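Local coordinates for AP endonuclease, family protein 2 (Mycobacterium smegmatis, PDB 5TNV) that binds a magnesium ion within a xylose isomerase-like TIM barrel and may act as an endonuclease, at residues Gln189-Met194 with Ser248-Ile253; Ile103-Ser108 with Val138-Met143; Pro222-Leu227 with Glu239-Val244. All coordinates share one frame; numbering follows the deposited sequence. Where two conformers were deposited one is given.

Interaction 1 (Gln189-Met194 with Ser248-Ile253); sequences QLSLEM and SNFWHI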
loop_
_atom_site.group_PDB
_atom_site.type_symbol
_atom_site.label_atom_id
_atom_site.label_comp_id
_atom_site.label_asym_id
_atom_site.label_seq_id
_atom_site.Cartn_x
_atom_site.Cartn_y
_atom_site.Cartn_z
ATOM N N GLN A 189 -5.032 19.315 28.911
ATOM C CA GLN A 189 -5.032 20.371 27.907
ATOM C C GLN A 189 -6.117 20.147 26.870
ATOM O O GLN A 189 -6.586 19.001 26.661
ATOM C CB GLN A 189 -3.678 20.510 27.221
ATOM C CG GLN A 189 -2.559 20.886 28.160
ATOM C CD GLN A 189 -1.248 21.173 27.432
ATOM O OE1 GLN A 189 -1.206 21.466 26.266
ATOM N NE2 GLN A 189 -0.175 21.128 28.181
ATOM N N LEU A 190 -6.494 21.249 26.217
ATOM C CA LEU A 190 -7.338 21.262 25.026
ATOM C C LEU A 190 -6.458 21.253 23.773
ATOM O O LEU A 190 -5.443 21.969 23.766
ATOM C CB LEU A 190 -8.207 22.510 25.043
ATOM C CG LEU A 190 -9.306 22.573 23.964
ATOM C CD1 LEU A 190 -10.434 21.636 24.341
ATOM C CD2 LEU A 190 -9.761 24.006 23.820
ATOM N N SER A 191 -6.851 20.511 22.766
ATOM C CA SER A 191 -6.176 20.541 21.480
ATOM C C SER A 191 -7.181 20.954 20.395
ATOM O O SER A 191 -8.360 20.626 20.482
ATOM C CB SER A 191 -5.539 19.205 21.138
ATOM O OG SER A 191 -4.589 19.356 20.094
ATOM N N LEU A 192 -6.659 21.672 19.395
ATOM C CA LEU A 192 -7.421 22.187 18.276
ATOM C C LEU A 192 -7.017 21.508 16.983
ATOM O O LEU A 192 -5.888 21.621 16.522
ATOM C CB LEU A 192 -7.191 23.699 18.108
ATOM C CG LEU A 192 -7.341 24.556 19.377
ATOM C CD1 LEU A 192 -7.028 26.003 19.040
ATOM C CD2 LEU A 192 -8.744 24.393 19.969
ATOM N N GLU A 193 -7.963 20.744 16.418
ATOM C CA GLU A 193 -7.687 19.892 15.262
ATOM C C GLU A 193 -7.700 20.676 13.958
ATOM O O GLU A 193 -8.752 21.174 13.513
ATOM C CB GLU A 193 -8.717 18.746 15.233
ATOM C CG GLU A 193 -8.492 17.768 14.122
ATOM C CD GLU A 193 -9.490 16.606 14.171
ATOM O OE1 GLU A 193 -10.177 16.435 15.192
ATOM O OE2 GLU A 193 -9.540 15.832 13.162
ATOM N N MET A 194 -6.544 20.722 13.303
ATOM C CA MET A 194 -6.472 21.340 11.982
ATOM C C MET A 194 -7.316 20.562 10.997
ATOM O O MET A 194 -7.249 19.329 10.944
ATOM C CB MET A 194 -5.015 21.419 11.521
ATOM C CG MET A 194 -4.183 22.365 12.363
ATOM S SD MET A 194 -2.472 22.536 11.875
ATOM C CE MET A 194 -2.670 23.171 10.195
ATOM N N SER A 248 2.144 22.171 19.023
ATOM C CA SER A 248 1.303 20.987 19.070
ATOM C C SER A 248 1.370 20.240 20.400
ATOM O O SER A 248 2.453 19.954 20.916
ATOM C CB SER A 248 1.681 20.071 17.902
ATOM O OG SER A 248 1.396 20.668 16.662
ATOM N N ASN A 249 0.191 19.844 20.870
ATOM C CA ASN A 249 0.086 19.108 22.162
ATOM C C ASN A 249 -0.609 17.752 22.013
ATOM O O ASN A 249 -0.817 17.082 23.022
ATOM C CB ASN A 249 -0.555 19.962 23.242
ATOM C CG ASN A 249 -2.011 20.285 22.926
ATOM O OD1 ASN A 249 -2.503 20.097 21.821
ATOM N ND2 ASN A 249 -2.706 20.865 23.893
ATOM N N PHE A 250 -0.972 17.354 20.811
ATOM C CA PHE A 250 -1.748 16.139 20.529
ATOM C C PHE A 250 -1.609 15.898 19.033
ATOM O O PHE A 250 -1.341 16.840 18.302
ATOM C CB PHE A 250 -3.209 16.394 20.908
ATOM C CG PHE A 250 -4.161 15.240 20.658
ATOM C CD1 PHE A 250 -3.893 13.967 21.132
ATOM C CD2 PHE A 250 -5.363 15.453 19.974
ATOM C CE1 PHE A 250 -4.760 12.927 20.946
ATOM C CE2 PHE A 250 -6.250 14.400 19.788
ATOM C CZ PHE A 250 -5.976 13.150 20.290
ATOM N N TRP A 251 -1.839 14.670 18.575
ATOM C CA TRP A 251 -1.563 14.400 17.158
ATOM C C TRP A 251 -2.449 13.249 16.635
ATOM O O TRP A 251 -2.172 12.097 16.886
ATOM C CB TRP A 251 -0.080 14.086 17.004
ATOM C CG TRP A 251 0.466 14.209 15.601
ATOM C CD1 TRP A 251 -0.162 14.441 14.399
ATOM C CD2 TRP A 251 1.876 14.112 15.299
ATOM N NE1 TRP A 251 0.772 14.477 13.389
ATOM C CE2 TRP A 251 2.019 14.285 13.909
ATOM C CE3 TRP A 251 2.975 13.894 16.096
ATOM C CZ2 TRP A 251 3.278 14.244 13.316
ATOM C CZ3 TRP A 251 4.247 13.846 15.513
ATOM C CH2 TRP A 251 4.374 14.017 14.126
ATOM N N HIS A 252 -3.461 13.623 15.856
ATOM C CA HIS A 252 -4.150 12.708 14.942
ATOM C C HIS A 252 -3.185 12.480 13.766
ATOM O O HIS A 252 -2.833 13.445 13.081
ATOM C CB HIS A 252 -5.442 13.291 14.406
ATOM C CG HIS A 252 -6.611 13.326 15.309
ATOM N ND1 HIS A 252 -7.854 13.664 14.823
ATOM C CD2 HIS A 252 -6.694 13.086 16.652
ATOM C CE1 HIS A 252 -8.654 13.596 15.876
ATOM N NE2 HIS A 252 -8.031 13.250 16.982
ATOM N N ILE A 253 -2.793 11.246 13.571
ATOM C CA ILE A 253 -1.656 10.958 12.668
ATOM C C ILE A 253 -2.108 9.925 11.632
ATOM O O ILE A 253 -2.352 8.769 11.964
ATOM C CB ILE A 253 -0.427 10.548 13.501
ATOM C CG1 ILE A 253 0.801 10.349 12.598
ATOM C CG2 ILE A 253 -0.656 9.361 14.409
ATOM C CD1 ILE A 253 2.121 10.273 13.350
#
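The carboxamide of N249 bridges to Q189, L190 and S191 inside a xylose isomerase-like TIM barrel, tying strand 189-193 to the approach of strand 251-261. The two are not paired as sheet neighbours: the CA atoms of S191 and F250 stay 6.3 Å apart, and the N249 side chain makes the connection, to two side chains and one backbone carbonyl. With CG set between its own backbone N and carbonyl carbon (chi1 66°), N249 carries its amide up to the strand. ND2 spends both protons there, one on OE1 of Q189 at 2.9 Å and one on O of L190 at 3.0 Å. Both bonds are nearly straight, and both acceptors lie close to the amide plane of N249. Seen from the acceptors the geometry differs, since ND2 is only modestly tilted from the Q189 carbonyl plane but stands well above that of L190. The Q189 and N249 amide planes are turned 39° from each other. On the other side of the amide, S191 OG donates to N249 OD1 at 2.8 Å, so three bonds fix the amide's rotation. The same OG lies at the edge of the F250 ring, in its plane, and touches F250 CB at 3.4 Å. Further along, the side chains of E193 and H252 cross at about a right angle, with carboxylate and ring planes 69° apart. N139 and S104 back these two residues, and D223 completes the protein ligands of the magnesium ion. E193 OE2 and H252 ND1 approach to 3.2 Å without a hydrogen bond, because both coordinate that metal.

Interaction 2 (Ile103-Ser108 with Val138-Met143); sequences ISMTRS and VNTGFM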
loop_
_atom_site.group_PDB
_atom_site.type_symbol
_atom_site.label_atom_id
_atom_site.label_comp_id
_atom_site.label_asym_id
_atom_site.label_seq_id
_atom_site.Cartn_x
_atom_site.Cartn_y
_atom_site.Cartn_z
ATOM N N ILE A 103 -9.818 12.307 24.246
ATOM C CA ILE A 103 -11.207 12.294 23.779
ATOM C C ILE A 103 -11.333 13.374 22.687
ATOM O O ILE A 103 -11.189 14.560 22.977
ATOM C CB ILE A 103 -12.227 12.531 24.891
ATOM C CG1 ILE A 103 -12.051 11.554 26.033
ATOM C CG2 ILE A 103 -13.631 12.517 24.299
ATOM C CD1 ILE A 103 -12.913 11.831 27.260
ATOM N N SER A 104 -11.640 12.935 21.477
ATOM C CA SER A 104 -11.728 13.808 20.303
ATOM C C SER A 104 -13.146 13.999 19.846
ATOM O O SER A 104 -13.774 13.107 19.279
ATOM C CB SER A 104 -10.897 13.234 19.137
ATOM O OG SER A 104 -9.512 13.199 19.469
ATOM N N MET A 105 -13.670 15.214 20.022
ATOM C CA MET A 105 -14.952 15.578 19.461
ATOM C C MET A 105 -14.819 15.693 17.960
ATOM O O MET A 105 -13.798 16.172 17.499
ATOM C CB MET A 105 -15.431 16.892 20.076
ATOM C CG MET A 105 -15.679 16.817 21.559
ATOM S SD MET A 105 -16.093 18.396 22.309
ATOM C CE MET A 105 -17.744 18.836 21.720
ATOM N N THR A 106 -15.849 15.305 17.231
ATOM C CA THR A 106 -15.668 15.279 15.773
ATOM C C THR A 106 -16.334 16.497 15.201
ATOM O O THR A 106 -15.981 17.651 15.376
ATOM C CB THR A 106 -16.101 13.895 15.273
ATOM O OG1 THR A 106 -17.492 13.619 15.563
ATOM C CG2 THR A 106 -15.265 12.808 15.961
ATOM N N ARG A 107 -17.227 16.615 14.379
ATOM C CA ARG A 107 -18.218 17.393 13.729
ATOM C C ARG A 107 -19.247 17.928 14.747
ATOM O O ARG A 107 -20.435 17.806 14.609
ATOM C CB ARG A 107 -18.841 16.640 12.553
ATOM C CG ARG A 107 -17.754 16.245 11.521
ATOM C CD ARG A 107 -18.322 15.553 10.280
ATOM N NE ARG A 107 -17.221 15.041 9.468
ATOM C CZ ARG A 107 -16.442 15.788 8.703
ATOM N NH1 ARG A 107 -16.669 17.081 8.547
ATOM N NH2 ARG A 107 -15.436 15.213 8.066
ATOM N N SER A 108 -18.680 18.562 15.763
ATOM C CA SER A 108 -19.357 19.084 16.936
ATOM C C SER A 108 -18.779 20.433 17.300
ATOM O O SER A 108 -18.269 20.663 18.392
ATOM C CB SER A 108 -19.226 18.122 18.115
ATOM O OG SER A 108 -19.737 16.877 17.740
ATOM N N VAL A 138 -8.466 16.727 25.689
ATOM C CA VAL A 138 -9.747 16.803 24.999
ATOM C C VAL A 138 -9.479 17.612 23.721
ATOM O O VAL A 138 -8.873 18.702 23.799
ATOM C CB VAL A 138 -10.849 17.426 25.856
ATOM C CG1 VAL A 138 -12.123 17.726 25.056
ATOM C CG2 VAL A 138 -11.125 16.511 27.049
ATOM N N ASN A 139 -9.903 17.096 22.581
ATOM C CA ASN A 139 -9.660 17.689 21.279
ATOM C C ASN A 139 -10.979 18.168 20.676
ATOM O O ASN A 139 -11.980 17.459 20.685
ATOM C CB ASN A 139 -9.007 16.622 20.381
ATOM C CG ASN A 139 -8.902 16.958 18.926
ATOM O OD1 ASN A 139 -7.885 17.496 18.480
ATOM N ND2 ASN A 139 -9.944 16.664 18.166
ATOM N N THR A 140 -10.932 19.392 20.127
ATOM C CA THR A 140 -12.050 19.974 19.413
ATOM C C THR A 140 -11.565 20.539 18.086
ATOM O O THR A 140 -10.408 20.949 17.963
ATOM C CB THR A 140 -12.722 21.040 20.311
ATOM O OG1 THR A 140 -13.969 21.434 19.767
ATOM C CG2 THR A 140 -11.866 22.276 20.497
ATOM N N GLY A 141 -12.445 20.582 17.105
ATOM C CA GLY A 141 -12.145 21.233 15.859
ATOM C C GLY A 141 -13.369 21.948 15.316
ATOM O O GLY A 141 -14.429 21.957 15.933
ATOM N N PHE A 142 -13.190 22.528 14.141
ATOM C CA PHE A 142 -14.223 23.397 13.566
ATOM C C PHE A 142 -14.913 22.783 12.372
ATOM O O PHE A 142 -15.805 23.395 11.761
ATOM C CB PHE A 142 -13.610 24.764 13.268
ATOM C CG PHE A 142 -13.100 25.458 14.522
ATOM C CD1 PHE A 142 -14.003 25.895 15.498
ATOM C CD2 PHE A 142 -11.748 25.643 14.767
ATOM C CE1 PHE A 142 -13.555 26.472 16.673
ATOM C CE2 PHE A 142 -11.326 26.261 15.941
ATOM C CZ PHE A 142 -12.220 26.676 16.873
ATOM N N MET A 143 -14.550 21.535 12.024
ATOM C CA MET A 143 -15.332 20.783 11.046
ATOM C C MET A 143 -16.782 20.680 11.542
ATOM O O MET A 143 -17.073 20.660 12.744
ATOM C CB MET A 143 -14.741 19.396 10.773
ATOM C CG MET A 143 -14.525 18.532 11.992
ATOM S SD MET A 143 -12.860 18.794 12.696
ATOM C CE MET A 143 -12.999 17.877 14.214
HETATM O O HOH W 1 -14.931 19.161 17.492
#
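CB of M143 comes up obliquely to the guanidinium of R107, 3.7 Å from NH1. The two side chains cross at about a right angle, and the arginine is held from beyond the pair by Q144 O and Y195 OH and by a cation-pi contact with F156. The other flat group, the N139 carboxamide, packs beside S104, with ND2 of N139 3.7 Å from both CB and OG of S104. The chains are paired in parallel one step earlier, at I103-V138 and S104-N139, within the beta-alpha-beta unit of strand 99-104, helix 116-133 and strand 137-141. The backbone of N139 makes both strand bonds, its N donating to I103 O at 2.9 Å and its O accepting from M105 N, also at 2.9 Å. I103 and V138 occupy the opposite sheet face from S104 and N139, and I103 packs there on L126 of the helix. Past M105 the chains part, reaching a CA separation of 6.9 Å between T106 and G141. A water enters the gap, accepting from G141 N at 2.9 Å and lying 2.8 Å from T106 O in the one of two T106 conformers described. M143 turns back over this region, its chain bent at chi2 (-90°). The polar ends of S104 and N139 look elsewhere, S104 OG to D70 and H252 NE2, N139 to N221 and E193 OE1. Backbone bonds thus fix the pair, while the S104 hydroxyl and N139 amide probably orient two magnesium ligands as second-shell groups.

Interaction 3 (Pro222-Leu227 with Glu239-Val244); sequences PDLGNL and EMYAKV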
loop_
_atom_site.group_PDB
_atom_site.type_symbol
_atom_site.label_atom_id
_atom_site.label_comp_id
_atom_site.label_asym_id
_atom_site.label_seq_id
_atom_site.Cartn_x
_atom_site.Cartn_y
_atom_site.Cartn_z
ATOM N N PRO A 222 -1.959 18.783 14.798
ATOM C CA PRO A 222 -1.568 18.960 13.415
ATOM C C PRO A 222 -1.951 17.729 12.580
ATOM O O PRO A 222 -1.091 16.957 12.139
ATOM C CB PRO A 222 -0.062 19.187 13.496
ATOM C CG PRO A 222 0.357 18.303 14.625
ATOM C CD PRO A 222 -0.775 18.415 15.626
ATOM N N ASP A 223 -3.266 17.566 12.347
ATOM C CA ASP A 223 -3.795 16.415 11.590
ATOM C C ASP A 223 -3.629 16.725 10.107
ATOM O O ASP A 223 -4.610 16.934 9.385
ATOM C CB ASP A 223 -5.228 16.166 11.981
ATOM C CG ASP A 223 -5.815 14.889 11.420
ATOM O OD1 ASP A 223 -5.126 14.143 10.671
ATOM O OD2 ASP A 223 -7.007 14.619 11.735
ATOM N N LEU A 224 -2.369 16.780 9.667
ATOM C CA LEU A 224 -2.102 17.309 8.325
ATOM C C LEU A 224 -2.462 16.307 7.243
ATOM O O LEU A 224 -2.547 16.729 6.062
ATOM C CB LEU A 224 -0.677 17.834 8.189
ATOM C CG LEU A 224 -0.299 18.934 9.172
ATOM C CD1 LEU A 224 1.040 19.546 8.799
ATOM C CD2 LEU A 224 -1.370 19.994 9.295
ATOM N N GLY A 225 -2.734 15.065 7.554
ATOM C CA GLY A 225 -3.359 14.197 6.571
ATOM C C GLY A 225 -4.660 14.813 6.023
ATOM O O GLY A 225 -4.976 14.589 4.854
ATOM N N ASN A 226 -5.381 15.558 6.844
ATOM C CA ASN A 226 -6.587 16.210 6.387
ATOM C C ASN A 226 -6.321 17.122 5.164
ATOM O O ASN A 226 -7.185 17.279 4.312
ATOM C CB ASN A 226 -7.228 17.045 7.480
ATOM C CG ASN A 226 -7.811 16.229 8.605
ATOM O OD1 ASN A 226 -8.152 15.036 8.406
ATOM N ND2 ASN A 226 -7.967 16.823 9.767
ATOM N N LEU A 227 -5.155 17.740 5.132
ATOM C CA LEU A 227 -4.741 18.629 4.060
ATOM C C LEU A 227 -4.077 17.917 2.928
ATOM O O LEU A 227 -4.309 18.245 1.731
ATOM C CB LEU A 227 -3.852 19.754 4.596
ATOM C CG LEU A 227 -4.445 20.596 5.740
ATOM C CD1 LEU A 227 -3.517 21.739 6.067
ATOM C CD2 LEU A 227 -5.855 21.067 5.440
ATOM N N GLU A 239 7.476 21.088 5.333
ATOM C CA GLU A 239 7.370 22.502 5.579
ATOM C C GLU A 239 6.188 22.777 6.519
ATOM O O GLU A 239 6.269 23.540 7.492
ATOM C CB GLU A 239 7.224 23.299 4.300
ATOM C CG GLU A 239 6.959 24.773 4.410
ATOM C CD GLU A 239 6.594 25.447 3.131
ATOM O OE1 GLU A 239 7.277 25.083 2.086
ATOM O OE2 GLU A 239 5.670 26.314 3.222
ATOM N N MET A 240 5.049 22.137 6.223
ATOM C CA MET A 240 3.858 22.417 7.035
ATOM C C MET A 240 4.051 21.945 8.460
ATOM O O MET A 240 3.717 22.650 9.419
ATOM C CB MET A 240 2.630 21.721 6.437
ATOM C CG MET A 240 2.245 22.189 5.010
ATOM S SD MET A 240 0.552 21.771 4.571
ATOM C CE MET A 240 0.643 20.009 4.290
ATOM N N TYR A 241 4.564 20.727 8.658
ATOM C CA TYR A 241 4.778 20.196 9.991
ATOM C C TYR A 241 5.802 21.009 10.764
ATOM O O TYR A 241 5.626 21.245 11.949
ATOM C CB TYR A 241 5.162 18.722 9.939
ATOM C CG TYR A 241 3.989 17.763 9.972
ATOM C CD1 TYR A 241 3.161 17.711 11.097
ATOM C CD2 TYR A 241 3.717 16.885 8.930
ATOM C CE1 TYR A 241 2.093 16.863 11.183
ATOM C CE2 TYR A 241 2.631 16.015 9.009
ATOM C CZ TYR A 241 1.836 16.002 10.146
ATOM O OH TYR A 241 0.740 15.155 10.299
ATOM N N ALA A 242 6.873 21.479 10.108
ATOM C CA ALA A 242 7.824 22.311 10.816
ATOM C C ALA A 242 7.186 23.578 11.399
ATOM O O ALA A 242 7.575 24.052 12.470
ATOM C CB ALA A 242 9.004 22.694 9.871
ATOM N N LYS A 243 6.205 24.121 10.724
ATOM C CA LYS A 243 5.564 25.319 11.211
ATOM C C LYS A 243 4.711 25.038 12.443
ATOM O O LYS A 243 4.661 25.886 13.323
ATOM C CB LYS A 243 4.691 25.926 10.109
ATOM C CG LYS A 243 5.370 26.709 9.045
ATOM C CD LYS A 243 4.333 27.301 8.096
ATOM C CE LYS A 243 5.175 28.085 7.131
ATOM N NZ LYS A 243 4.253 28.783 6.224
ATOM N N VAL A 244 3.945 23.962 12.408
ATOM C CA VAL A 244 2.925 23.759 13.437
ATOM C C VAL A 244 3.366 22.881 14.603
ATOM O O VAL A 244 2.798 23.006 15.709
ATOM C CB VAL A 244 1.582 23.257 12.850
ATOM C CG1 VAL A 244 0.977 24.323 11.939
ATOM C CG2 VAL A 244 1.748 21.931 12.127
#
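Three groups surround the phenolic oxygen of Y241: the carbonyl of P222 across the contact, and the side chains of Y281 and W251 beyond it. Y241 OH lies 3.2 Å from P222 O, a hydrogen bond only if the phenol proton is not given to another acceptor in reach; W251 NE1 donates to the same oxygen. L224 covers one face of the phenol. Its CD1 sits 3.5 Å from the Y241 ring centroid and only 6° off the normal, a CH-pi contact over the ring centre. With CD1 anti to CA (chi2 -170°), the methyl reaches the ring and also touches M240 CB at 3.6 Å. The contact packs the loop after barrel strand 218-221, and the start of the helix beyond it, against helix 237-244; within the loop an inverse gamma turn centred on D223 closes with a weak bond from L224 N to P222 O. D223 points away from helix 237-244; its OD2 binds magnesium and its OD1 forms a salt bridge with K254. P222 meanwhile crosses Y241 at about a right angle, its CB 3.9 Å from Y241 CE1 and 3.6 Å from V244 CG2. At the far end, L227 CD1 approaches M240 SD at 4.3 Å.

All three contacts are buried, and no other protein chain touches them, but they differ in distance from the chain centre. Interactions 1 and 2 each lie about 7 Å from it, centre to centre, interaction 3 about 13 Å. Interactions 1 and 2 share the sheet: strands 189-193 and 137-141 are neighbours, joined by S191 O and T140 N. Interaction 3 is nested in the loop that interaction 1 closes, and M194 O accepts from N226 ND2. Interactions 1 and 3 supply the protein ligands of magnesium, and interaction 2 probably adds second-shell groups. Amide and hydroxyl bonds dominate interaction 1, backbone strand pairing interaction 2, and apolar packing of a loop on a helix interaction 3.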